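CBS domain-containing protein (Listeria monocytogenes, PDB 6XNV) binds cyclic di-AMP at its paired CBS domains and probably serves as a nucleotide-sensing protein. Local coordinates at residues N45-L50 with R93-K98; S59-L64 with G72-A77; D106-K111 with V124-V129. All coordinates share one frame; numbering follows the deposited sequence.

Contact 1 (N45-L50 with R93-K98); sequences NLEHAL and RLEDLK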
loop_
_atom_site.group_PDB
_atom_site.type_symbol
_atom_site.label_atom_id
_atom_site.label_comp_id
_atom_site.label_asym_id
_atom_site.label_seq_id
_atom_site.Cartn_x
_atom_site.Cartn_y
_atom_site.Cartn_z
ATOM N N ASN A 45 -6.894 -20.631 -1.958
ATOM C CA ASN A 45 -5.793 -20.775 -1.015
ATOM C C ASN A 45 -4.931 -19.511 -1.003
ATOM O O ASN A 45 -5.132 -18.580 -1.781
ATOM C CB ASN A 45 -4.958 -22.018 -1.339
ATOM C CG ASN A 45 -4.401 -22.001 -2.754
ATOM O OD1 ASN A 45 -3.814 -21.008 -3.198
ATOM N ND2 ASN A 45 -4.575 -23.111 -3.470
ATOM N N LEU A 46 -3.955 -19.484 -0.096
ATOM C CA LEU A 46 -3.125 -18.291 0.043
ATOM C C LEU A 46 -2.192 -18.106 -1.141
ATOM O O LEU A 46 -1.777 -16.975 -1.431
ATOM C CB LEU A 46 -2.338 -18.349 1.344
ATOM C CG LEU A 46 -3.174 -18.176 2.615
ATOM C CD1 LEU A 46 -2.285 -17.775 3.786
ATOM C CD2 LEU A 46 -4.277 -17.141 2.396
ATOM N N GLU A 47 -1.861 -19.183 -1.846
ATOM C CA GLU A 47 -1.073 -19.022 -3.064
ATOM C C GLU A 47 -1.864 -18.305 -4.140
ATOM O O GLU A 47 -1.329 -17.442 -4.844
ATOM C CB GLU A 47 -0.605 -20.369 -3.606
ATOM C CG GLU A 47 0.086 -20.206 -4.952
ATOM C CD GLU A 47 0.727 -21.482 -5.442
ATOM O OE1 GLU A 47 0.621 -22.525 -4.757
ATOM O OE2 GLU A 47 1.329 -21.449 -6.536
ATOM N N HIS A 48 -3.133 -18.666 -4.309
ATOM C CA HIS A 48 -3.957 -17.947 -5.261
ATOM C C HIS A 48 -3.986 -16.462 -4.925
ATOM O O HIS A 48 -3.801 -15.614 -5.807
ATOM C CB HIS A 48 -5.365 -18.534 -5.275
ATOM C CG HIS A 48 -6.347 -17.721 -6.056
ATOM N ND1 HIS A 48 -6.330 -17.659 -7.432
ATOM C CD2 HIS A 48 -7.382 -16.941 -5.657
ATOM C CE1 HIS A 48 -7.322 -16.887 -7.847
ATOM N NE2 HIS A 48 -7.979 -16.443 -6.790
ATOM N N ALA A 49 -4.178 -16.130 -3.648
ATOM C CA ALA A 49 -4.259 -14.727 -3.265
ATOM C C ALA A 49 -2.965 -13.984 -3.593
ATOM O O ALA A 49 -3.003 -12.844 -4.067
ATOM C CB ALA A 49 -4.603 -14.603 -1.783
ATOM N N LEU A 50 -1.807 -14.618 -3.375
ATOM C CA LEU A 50 -0.548 -13.959 -3.725
ATOM C C LEU A 50 -0.481 -13.676 -5.219
ATOM O O LEU A 50 -0.097 -12.578 -5.633
ATOM C CB LEU A 50 0.654 -14.804 -3.302
ATOM C CG LEU A 50 1.201 -14.567 -1.893
ATOM C CD1 LEU A 50 2.578 -15.225 -1.722
ATOM C CD2 LEU A 50 1.244 -13.082 -1.529
ATOM N N ARG A 93 2.896 -23.931 3.501
ATOM C CA ARG A 93 1.538 -23.912 4.014
ATOM C C ARG A 93 0.603 -23.039 3.191
ATOM O O ARG A 93 -0.592 -22.979 3.500
ATOM C CB ARG A 93 1.571 -23.448 5.465
ATOM C CG ARG A 93 2.710 -24.098 6.246
ATOM C CD ARG A 93 2.854 -23.488 7.619
ATOM N NE ARG A 93 1.543 -23.368 8.240
ATOM C CZ ARG A 93 1.281 -22.586 9.276
ATOM N NH1 ARG A 93 2.256 -21.853 9.819
ATOM N NH2 ARG A 93 0.045 -22.543 9.763
ATOM N N LEU A 94 1.103 -22.376 2.147
ATOM C CA LEU A 94 0.250 -21.474 1.381
ATOM C C LEU A 94 -0.888 -22.226 0.715
ATOM O O LEU A 94 -1.987 -21.678 0.579
ATOM C CB LEU A 94 1.070 -20.714 0.337
ATOM C CG LEU A 94 2.030 -19.630 0.852
ATOM C CD1 LEU A 94 3.042 -19.257 -0.223
ATOM C CD2 LEU A 94 1.278 -18.393 1.341
ATOM N N GLU A 95 -0.654 -23.486 0.324
ATOM C CA GLU A 95 -1.669 -24.275 -0.371
ATOM C C GLU A 95 -2.746 -24.811 0.561
ATOM O O GLU A 95 -3.819 -25.201 0.088
ATOM C CB GLU A 95 -1.025 -25.447 -1.107
ATOM C CG GLU A 95 -0.056 -25.061 -2.202
ATOM C CD GLU A 95 0.653 -26.280 -2.783
ATOM O OE1 GLU A 95 0.238 -27.426 -2.474
ATOM O OE2 GLU A 95 1.634 -26.089 -3.537
ATOM N N ASP A 96 -2.496 -24.832 1.864
ATOM C CA ASP A 96 -3.449 -25.384 2.811
ATOM C C ASP A 96 -4.292 -24.328 3.513
ATOM O O ASP A 96 -5.385 -24.654 3.996
ATOM C CB ASP A 96 -2.712 -26.227 3.855
ATOM C CG ASP A 96 -1.600 -27.054 3.238
ATOM O OD1 ASP A 96 -0.419 -26.812 3.563
ATOM O OD2 ASP A 96 -1.913 -27.931 2.408
ATOM N N LEU A 97 -3.822 -23.085 3.589
ATOM C CA LEU A 97 -4.600 -22.017 4.206
ATOM C C LEU A 97 -5.506 -21.349 3.178
ATOM O O LEU A 97 -5.130 -21.173 2.012
ATOM C CB LEU A 97 -3.682 -20.979 4.853
ATOM C CG LEU A 97 -2.870 -21.479 6.048
ATOM C CD1 LEU A 97 -1.547 -20.757 6.140
ATOM C CD2 LEU A 97 -3.666 -21.307 7.338
ATOM N N LYS A 98 -6.709 -20.996 3.620
ATOM C CA LYS A 98 -7.707 -20.290 2.831
ATOM C C LYS A 98 -7.624 -18.792 3.109
ATOM O O LYS A 98 -7.159 -18.375 4.174
ATOM C CB LYS A 98 -9.103 -20.823 3.165
ATOM C CG LYS A 98 -9.193 -22.341 3.188
ATOM C CD LYS A 98 -9.415 -22.906 1.777
ATOM C CE LYS A 98 -10.508 -23.981 1.744
ATOM N NZ LYS A 98 -11.198 -24.042 0.408
#

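Contact 2 (S59-L64 with G72-A77); sequences SVIPVL and GLISAA. With 2BA ((2R,3R,3aS,5R,7aR,9R,10R,10aS,12R,14aR)-2,9-bis(6-amino-9H-purin-9-yl)octahydro-2H,7H-difuro[3,2-d:3',2'-j][1,3,7,9,2,8 ]tetraoxadiphosphacyclododecine-3,5,10,12-tetrol 5,12-dioxide), chain C.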
loop_
_atom_site.group_PDB
_atom_site.type_symbol
_atom_site.label_atom_id
_atom_site.label_comp_id
_atom_site.label_asym_id
_atom_site.label_seq_id
_atom_site.Cartn_x
_atom_site.Cartn_y
_atom_site.Cartn_z
ATOM N N SER A 59 -1.893 -3.594 -3.363
ATOM C CA SER A 59 -1.336 -4.263 -2.199
ATOM C C SER A 59 -2.380 -4.678 -1.157
ATOM O O SER A 59 -2.048 -5.468 -0.270
ATOM C CB SER A 59 -0.297 -3.357 -1.550
ATOM O OG SER A 59 -0.867 -2.099 -1.295
ATOM N N VAL A 60 -3.615 -4.172 -1.226
ATOM C CA VAL A 60 -4.712 -4.575 -0.344
ATOM C C VAL A 60 -5.988 -4.603 -1.180
ATOM O O VAL A 60 -6.323 -3.602 -1.836
ATOM C CB VAL A 60 -4.911 -3.617 0.855
ATOM C CG1 VAL A 60 -6.064 -4.093 1.755
ATOM C CG2 VAL A 60 -3.633 -3.400 1.683
ATOM N N ILE A 61 -6.714 -5.717 -1.151
ATOM C CA ILE A 61 -7.897 -5.850 -1.997
ATOM C C ILE A 61 -8.997 -6.591 -1.247
ATOM O O ILE A 61 -8.730 -7.326 -0.283
ATOM C CB ILE A 61 -7.593 -6.576 -3.330
ATOM C CG1 ILE A 61 -7.148 -8.014 -3.062
ATOM C CG2 ILE A 61 -6.595 -5.792 -4.184
ATOM C CD1 ILE A 61 -6.984 -8.785 -4.337
ATOM N N PRO A 62 -10.248 -6.419 -1.666
ATOM C CA PRO A 62 -11.348 -7.097 -0.979
ATOM C C PRO A 62 -11.412 -8.585 -1.291
ATOM O O PRO A 62 -10.884 -9.094 -2.288
ATOM C CB PRO A 62 -12.594 -6.370 -1.483
ATOM C CG PRO A 62 -12.190 -5.647 -2.673
ATOM C CD PRO A 62 -10.737 -5.329 -2.525
ATOM N N VAL A 63 -12.060 -9.281 -0.369
ATOM C CA VAL A 63 -12.424 -10.676 -0.513
ATOM C C VAL A 63 -13.927 -10.733 -0.694
ATOM O O VAL A 63 -14.673 -10.291 0.190
ATOM C CB VAL A 63 -12.002 -11.491 0.716
ATOM C CG1 VAL A 63 -12.337 -12.951 0.505
ATOM C CG2 VAL A 63 -10.531 -11.244 1.019
ATOM N N LEU A 64 -14.378 -11.282 -1.821
ATOM C CA LEU A 64 -15.801 -11.435 -2.096
ATOM C C LEU A 64 -16.168 -12.912 -2.235
ATOM O O LEU A 64 -15.336 -13.755 -2.576
ATOM C CB LEU A 64 -16.208 -10.689 -3.378
ATOM C CG LEU A 64 -15.802 -9.221 -3.501
ATOM C CD1 LEU A 64 -16.147 -8.665 -4.878
ATOM C CD2 LEU A 64 -16.443 -8.410 -2.377
ATOM N N GLY A 72 -13.951 -9.557 3.554
ATOM C CA GLY A 72 -12.671 -9.251 4.169
ATOM C C GLY A 72 -11.816 -8.375 3.278
ATOM O O GLY A 72 -12.219 -7.973 2.181
ATOM N N LEU A 73 -10.621 -8.067 3.787
ATOM C CA LEU A 73 -9.544 -7.472 3.006
ATOM C C LEU A 73 -8.294 -8.332 3.181
ATOM O O LEU A 73 -8.024 -8.827 4.279
ATOM C CB LEU A 73 -9.265 -6.020 3.446
ATOM C CG LEU A 73 -10.440 -5.055 3.693
ATOM C CD1 LEU A 73 -9.977 -3.782 4.432
ATOM C CD2 LEU A 73 -11.143 -4.689 2.384
ATOM N N ILE A 74 -7.520 -8.512 2.110
ATOM C CA ILE A 74 -6.315 -9.334 2.180
ATOM C C ILE A 74 -5.126 -8.609 1.549
ATOM O O ILE A 74 -5.264 -7.915 0.537
ATOM C CB ILE A 74 -6.539 -10.700 1.513
ATOM C CG1 ILE A 74 -5.325 -11.582 1.735
ATOM C CG2 ILE A 74 -6.809 -10.536 0.044
ATOM C CD1 ILE A 74 -5.678 -12.952 2.172
ATOM N N SER A 75 -3.965 -8.748 2.170
ATOM C CA SER A 75 -2.693 -8.269 1.642
ATOM C C SER A 75 -1.651 -9.379 1.735
ATOM O O SER A 75 -1.861 -10.414 2.392
ATOM C CB SER A 75 -2.195 -7.053 2.415
ATOM O OG SER A 75 -1.737 -7.451 3.713
ATOM N N ALA A 76 -0.515 -9.149 1.063
ATOM C CA ALA A 76 0.618 -10.073 1.165
ATOM C C ALA A 76 1.200 -10.053 2.558
ATOM O O ALA A 76 1.687 -11.083 3.040
ATOM C CB ALA A 76 1.713 -9.741 0.155
ATOM N N ALA A 77 1.119 -8.898 3.216
ATOM C CA ALA A 77 1.585 -8.780 4.591
ATOM C C ALA A 77 0.824 -9.729 5.511
ATOM O O ALA A 77 1.434 -10.463 6.290
ATOM C CB ALA A 77 1.446 -7.334 5.066
HETATM P P 2BA C . -5.237 4.982 -4.389
HETATM O O1P 2BA C . -5.759 5.028 -5.795
HETATM O O2P 2BA C . -5.765 5.970 -3.368
HETATM O "O5'" 2BA C . -5.536 3.491 -3.812
HETATM C "C5'" 2BA C . -5.567 3.271 -2.408
HETATM C "C4'" 2BA C . -5.593 1.782 -2.125
HETATM O "O4'" 2BA C . -6.895 1.275 -2.461
HETATM C "C3'" 2BA C . -4.617 0.983 -2.980
HETATM O "O3'" 2BA C . -3.358 0.907 -2.342
HETATM C "C2'" 2BA C . -5.302 -0.368 -3.044
HETATM O "O2'" 2BA C . -5.197 -1.098 -1.821
HETATM C "C1'" 2BA C . -6.767 -0.013 -3.071
HETATM N N9 2BA C . -7.204 0.084 -4.471
HETATM C C8 2BA C . -7.300 1.210 -5.200
HETATM N N7 2BA C . -7.743 0.944 -6.457
HETATM C C5 2BA C . -7.926 -0.380 -6.534
HETATM C C6 2BA C . -8.395 -1.327 -7.561
HETATM N N6 2BA C . -8.760 -0.933 -8.808
HETATM N N1 2BA C . -8.443 -2.628 -7.206
HETATM C C2 2BA C . -8.091 -3.066 -5.992
HETATM N N3 2BA C . -7.666 -2.263 -5.013
HETATM C C4 2BA C . -7.566 -0.934 -5.222
HETATM P P1 2BA C . -2.001 0.514 -3.088
HETATM O O1P1 2BA C . -2.148 -0.708 -3.967
HETATM O O2P1 2BA C . -1.010 0.580 -1.981
HETATM O "O5'1" 2BA C . -1.850 1.809 -4.040
HETATM C "C5'1" 2BA C . -1.359 3.037 -3.501
HETATM C "C4'1" 2BA C . -1.436 4.124 -4.574
HETATM O "O4'1" 2BA C . -0.590 3.829 -5.705
HETATM C "C3'1" 2BA C . -2.834 4.241 -5.154
HETATM O "O3'1" 2BA C . -3.637 5.079 -4.339
HETATM C "C2'1" 2BA C . -2.594 4.791 -6.548
HETATM O "O2'1" 2BA C . -2.700 6.232 -6.514
HETATM C "C1'1" 2BA C . -1.174 4.329 -6.901
HETATM N N91 2BA C . -1.378 3.225 -7.833
HETATM C C81 2BA C . -1.215 1.910 -7.595
HETATM N N71 2BA C . -1.566 1.193 -8.707
HETATM C C51 2BA C . -1.953 2.051 -9.666
HETATM C C61 2BA C . -2.453 1.996 -11.055
HETATM N N61 2BA C . -2.608 0.836 -11.726
HETATM N N11 2BA C . -2.751 3.156 -11.672
HETATM C C21 2BA C . -2.627 4.338 -11.067
HETATM N N31 2BA C . -2.174 4.464 -9.813
HETATM C C41 2BA C . -1.833 3.383 -9.072
#

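Contact 3 (D106-K111 with V124-V129); sequences DFPVIK and VDHPFV. With 2BA ((2R,3R,3aS,5R,7aR,9R,10R,10aS,12R,14aR)-2,9-bis(6-amino-9H-purin-9-yl)octahydro-2H,7H-difuro[3,2-d:3',2'-j][1,3,7,9,2,8 ]tetraoxadiphosphacyclododecine-3,5,10,12-tetrol 5,12-dioxide), chain C.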
loop_
_atom_site.group_PDB
_atom_site.type_symbol
_atom_site.label_atom_id
_atom_site.label_comp_id
_atom_site.label_asym_id
_atom_site.label_seq_id
_atom_site.Cartn_x
_atom_site.Cartn_y
_atom_site.Cartn_z
ATOM N N ASP A 106 -12.339 -7.078 10.283
ATOM C CA ASP A 106 -12.817 -5.900 11.009
ATOM C C ASP A 106 -12.266 -4.647 10.312
ATOM O O ASP A 106 -11.086 -4.309 10.444
ATOM C CB ASP A 106 -12.426 -5.989 12.490
ATOM C CG ASP A 106 -13.142 -7.164 13.239
ATOM O OD1 ASP A 106 -14.332 -7.007 13.596
ATOM O OD2 ASP A 106 -12.523 -8.245 13.458
ATOM N N PHE A 107 -13.131 -3.969 9.560
ATOM C CA PHE A 107 -12.785 -2.825 8.730
ATOM C C PHE A 107 -14.037 -1.988 8.583
ATOM O O PHE A 107 -15.142 -2.527 8.691
ATOM C CB PHE A 107 -12.283 -3.269 7.348
ATOM C CG PHE A 107 -13.206 -4.248 6.665
ATOM C CD1 PHE A 107 -14.211 -3.804 5.833
ATOM C CD2 PHE A 107 -13.083 -5.615 6.892
ATOM C CE1 PHE A 107 -15.077 -4.699 5.231
ATOM C CE2 PHE A 107 -13.939 -6.518 6.275
ATOM C CZ PHE A 107 -14.944 -6.054 5.445
ATOM N N PRO A 108 -13.915 -0.694 8.322
ATOM C CA PRO A 108 -15.105 0.138 8.101
ATOM C C PRO A 108 -15.645 0.005 6.680
ATOM O O PRO A 108 -14.950 -0.427 5.761
ATOM C CB PRO A 108 -14.578 1.546 8.351
ATOM C CG PRO A 108 -13.166 1.464 7.820
ATOM C CD PRO A 108 -12.669 0.081 8.195
ATOM N N VAL A 109 -16.919 0.382 6.510
ATOM C CA VAL A 109 -17.586 0.365 5.208
ATOM C C VAL A 109 -18.500 1.584 5.095
ATOM O O VAL A 109 -18.934 2.157 6.096
ATOM C CB VAL A 109 -18.416 -0.926 4.959
ATOM C CG1 VAL A 109 -17.589 -2.173 5.193
ATOM C CG2 VAL A 109 -19.677 -0.945 5.829
ATOM N N ILE A 110 -18.783 1.981 3.848
ATOM C CA ILE A 110 -19.717 3.055 3.539
ATOM C C ILE A 110 -21.071 2.432 3.220
ATOM O O ILE A 110 -21.195 1.657 2.263
ATOM C CB ILE A 110 -19.245 3.904 2.346
ATOM C CG1 ILE A 110 -17.778 4.303 2.467
ATOM C CG2 ILE A 110 -20.130 5.140 2.191
ATOM C CD1 ILE A 110 -17.503 5.146 3.658
ATOM N N LYS A 111 -22.091 2.797 3.988
ATOM C CA LYS A 111 -23.467 2.412 3.690
ATOM C C LYS A 111 -24.204 3.446 2.846
ATOM O O LYS A 111 -25.161 3.095 2.146
ATOM C CB LYS A 111 -24.263 2.199 4.987
ATOM C CG LYS A 111 -23.651 1.233 6.000
ATOM C CD LYS A 111 -23.974 -0.215 5.671
ATOM C CE LYS A 111 -24.193 -1.057 6.939
ATOM N NZ LYS A 111 -23.325 -0.642 8.095
ATOM N N VAL A 124 -8.040 9.212 6.582
ATOM C CA VAL A 124 -6.865 9.479 7.401
ATOM C C VAL A 124 -6.130 8.184 7.698
ATOM O O VAL A 124 -4.897 8.106 7.595
ATOM C CB VAL A 124 -7.284 10.193 8.701
ATOM C CG1 VAL A 124 -6.139 10.181 9.715
ATOM C CG2 VAL A 124 -7.756 11.618 8.405
ATOM N N ASP A 125 -6.872 7.142 8.068
ATOM C CA ASP A 125 -6.251 5.923 8.522
ATOM C C ASP A 125 -6.471 4.741 7.602
ATOM O O ASP A 125 -5.883 3.684 7.845
ATOM C CB ASP A 125 -6.743 5.596 9.935
ATOM C CG ASP A 125 -6.377 6.686 10.921
ATOM O OD1 ASP A 125 -5.167 6.979 11.025
ATOM O OD2 ASP A 125 -7.287 7.272 11.559
ATOM N N HIS A 126 -7.266 4.894 6.544
ATOM C CA HIS A 126 -7.541 3.813 5.604
ATOM C C HIS A 126 -7.304 4.330 4.198
ATOM O O HIS A 126 -7.979 5.289 3.778
ATOM C CB HIS A 126 -8.975 3.278 5.744
ATOM C CG HIS A 126 -9.256 2.697 7.085
ATOM N ND1 HIS A 126 -9.808 3.432 8.112
ATOM C CD2 HIS A 126 -9.009 1.465 7.587
ATOM C CE1 HIS A 126 -9.906 2.669 9.187
ATOM N NE2 HIS A 126 -9.424 1.472 8.897
ATOM N N PRO A 127 -6.385 3.730 3.436
ATOM C CA PRO A 127 -6.174 4.164 2.044
ATOM C C PRO A 127 -7.409 4.042 1.189
ATOM O O PRO A 127 -7.479 4.703 0.155
ATOM C CB PRO A 127 -5.063 3.226 1.536
ATOM C CG PRO A 127 -4.353 2.787 2.786
ATOM C CD PRO A 127 -5.446 2.671 3.843
ATOM N N PHE A 128 -8.376 3.210 1.567
ATOM C CA PHE A 128 -9.632 3.108 0.839
ATOM C C PHE A 128 -10.660 2.489 1.763
ATOM O O PHE A 128 -10.309 1.787 2.722
ATOM C CB PHE A 128 -9.496 2.265 -0.429
ATOM C CG PHE A 128 -9.384 0.773 -0.164
ATOM C CD1 PHE A 128 -8.142 0.179 0.071
ATOM C CD2 PHE A 128 -10.518 -0.031 -0.140
ATOM C CE1 PHE A 128 -8.031 -1.182 0.289
ATOM C CE2 PHE A 128 -10.419 -1.391 0.114
ATOM C CZ PHE A 128 -9.175 -1.972 0.321
ATOM N N VAL A 129 -11.938 2.720 1.434
ATOM C CA VAL A 129 -13.068 2.167 2.175
ATOM C C VAL A 129 -14.082 1.598 1.195
ATOM O O VAL A 129 -14.502 2.280 0.253
ATOM C CB VAL A 129 -13.744 3.210 3.080
ATOM C CG1 VAL A 129 -14.974 2.580 3.749
ATOM C CG2 VAL A 129 -12.745 3.732 4.119
HETATM P P 2BA C . -5.237 4.982 -4.389
HETATM O O1P 2BA C . -5.759 5.028 -5.795
HETATM O O2P 2BA C . -5.765 5.970 -3.368
HETATM O "O5'" 2BA C . -5.536 3.491 -3.812
HETATM C "C5'" 2BA C . -5.567 3.271 -2.408
HETATM C "C4'" 2BA C . -5.593 1.782 -2.125
HETATM O "O4'" 2BA C . -6.895 1.275 -2.461
HETATM C "C3'" 2BA C . -4.617 0.983 -2.980
HETATM O "O3'" 2BA C . -3.358 0.907 -2.342
HETATM C "C2'" 2BA C . -5.302 -0.368 -3.044
HETATM O "O2'" 2BA C . -5.197 -1.098 -1.821
HETATM C "C1'" 2BA C . -6.767 -0.013 -3.071
HETATM N N9 2BA C . -7.204 0.084 -4.471
HETATM C C8 2BA C . -7.300 1.210 -5.200
HETATM N N7 2BA C . -7.743 0.944 -6.457
HETATM C C5 2BA C . -7.926 -0.380 -6.534
HETATM C C6 2BA C . -8.395 -1.327 -7.561
HETATM N N6 2BA C . -8.760 -0.933 -8.808
HETATM N N1 2BA C . -8.443 -2.628 -7.206
HETATM C C2 2BA C . -8.091 -3.066 -5.992
HETATM N N3 2BA C . -7.666 -2.263 -5.013
HETATM C C4 2BA C . -7.566 -0.934 -5.222
HETATM P P1 2BA C . -2.001 0.514 -3.088
HETATM O O1P1 2BA C . -2.148 -0.708 -3.967
HETATM O O2P1 2BA C . -1.010 0.580 -1.981
HETATM O "O5'1" 2BA C . -1.850 1.809 -4.040
HETATM C "C5'1" 2BA C . -1.359 3.037 -3.501
HETATM C "C4'1" 2BA C . -1.436 4.124 -4.574
HETATM O "O4'1" 2BA C . -0.590 3.829 -5.705
HETATM C "C3'1" 2BA C . -2.834 4.241 -5.154
HETATM O "O3'1" 2BA C . -3.637 5.079 -4.339
HETATM C "C2'1" 2BA C . -2.594 4.791 -6.548
HETATM O "O2'1" 2BA C . -2.700 6.232 -6.514
HETATM C "C1'1" 2BA C . -1.174 4.329 -6.901
HETATM N N91 2BA C . -1.378 3.225 -7.833
HETATM C C81 2BA C . -1.215 1.910 -7.595
HETATM N N71 2BA C . -1.566 1.193 -8.707
HETATM C C51 2BA C . -1.953 2.051 -9.666
HETATM C C61 2BA C . -2.453 1.996 -11.055
HETATM N N61 2BA C . -2.608 0.836 -11.726
HETATM N N11 2BA C . -2.751 3.156 -11.672
HETATM C C21 2BA C . -2.627 4.338 -11.067
HETATM N N31 2BA C . -2.174 4.464 -9.813
HETATM C C41 2BA C . -1.833 3.383 -9.072
#

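Contact 1 (N45-L50 with R93-K98)
Leu46 lies against two leucines of the 93-98 loop. Its CB faces the end of Leu94, 3.6 Å from CD2. Its CG and CD1 reach Leu97, whose CB is 3.6 Å from Leu46 CG; these two side chains cross obliquely. The other branch of Leu46, CD2, comes near the carbonyl of Lys98. The first turn of helix 46-56 also meets the loop through its backbone. Leu46 N makes two weak, bent hydrogen bonds, to Leu94 O (3.0 Å) and to Leu97 O (2.9 Å). Asn45 is the N-cap of the helix. Its chi1 of 57° sets CG between the backbone N and the carbonyl carbon, which turns OD1 back to accept from His48 N at 2.7 Å. Its CB rests near the carbonyl oxygens of Leu94 and Leu97. At the outer edge Glu47 and Glu95 run side by side in the same direction, their carboxylate planes 27° apart. Glu47 OE1 is 3.9 Å from Glu95 OE2, a pairing of like charges that would probably be unfavourable. Phe91 of the second subunit touches Leu94. Helix 76-82 packs on Leu50 and Leu94 through Ile79, and helix 99-102 covers Leu46 through Val99 and Val102.

Contact 2 (S59-L64 with G72-A77)
Ile61 and Ile74 hold the two strands together with a pair of backbone hydrogen bonds. Ile61 N donates to Ile74 O at 3.1 Å, and Ile74 N returns the bond to Ile61 O at 2.9 Å. A third bond runs from Val63 N to Gly72 O, also 2.9 Å. Its donor stands 51° out of the carbonyl plane. Pro62 has no N-H to give; its CA instead makes a C-H...O contact with Gly72 O.

The apolar contacts fall on two faces of the sheet. On one face Ile61 and Ile74 lie side by side. Ile74 CG2 sits between the backbone N and the carbonyl carbon of its own residue and touches both Ile61 CG1 and Val63 CG2, the latter at 3.9 Å. Val99 and Val102 of helix 99-102 pack on Ile74. On the other face Val60 CG1 meets Leu73 CB, and Leu73 CD2 approaches Pro62.

The strands form an antiparallel beta hairpin of the CBS fold, and strand 70-75 runs directly into helix 76-82. Ser75 is the N-cap of that helix, its OG bonded to Met78 N.

The polar contacts at the start of the 59-64 segment are with cyclic di-AMP. Ser59 grips one phosphate twice: its N bonds to O1P1 at 3.0 Å, and its OG donates to O2P1 at 2.8 Å. The ribose hydroxyl O2' donates to Val60 O at 2.7 Å. Ile61 CG2 touches the adenine at C2, 3.6 Å away. Ala38 N of the same chain and Arg144 of the second subunit also hydrogen-bond to the ligand.

Contact 3 (D106-K111 with V124-V129)
The beta-alpha-beta unit of strand 109-110, helix 116-123 and strand 128-132 belongs to a CBS domain, and this contact joins its two strand ends through side chains. Pro108 covers one face of the His126 imidazole. Its CG stands 3.8 Å from the ring centroid and 12° off the normal, a CH-pi contact. Pro108 CD lies over the same ring, 3.6 Å from His126 NE2. The two side chains come from opposite directions. His126 ND1 is hydrogen-bonded to Leu122 O, which should limit rotation of the imidazole under the proline. Further along, Val129 points at the other segment. Its CG1, anti to the backbone N (chi1 176°), touches Ile110 CG1 at 3.5 Å and Ile110 CD1 at 3.6 Å. Ile110 and Val129 cross at about a right angle. Val129 CG1 also lies 3.7 Å from Val109 CA. Phe128 packs against the ribose of cyclic di-AMP, with CD1 3.0 Å from O4'. Helix 116-123 covers Pro108 and Ile110 through Arg118. Strand 109-110 runs parallel to strand 128-132, with Ile110 bonded to Cys130 and Val132, while Val129 pairs with Val142 of strand 138-143 on the other side.

In the fold
From the N terminus, the chain first enters contact 1 at the start of helix 46-56. That helix leads into strand 60-64, where contact 2 begins. Contact 2 closes the short hairpin at strand 70-75. Contact 1 closes later, at the loop before helix 99-102, and so encloses contact 2. Leu50 CD2 meets Ala76 CB at 3.8 Å where the two touch. Contact 3 follows in series and closes across helix 116-123. It lies about 25 Å from contact 1, centre to centre, but adjoins contact 2: Phe107 packs on Gly72 and Leu73, and Phe128 on Leu73. Contacts 2 and 3 thus join the two sheets beside cyclic di-AMP. All three touch the second subunit.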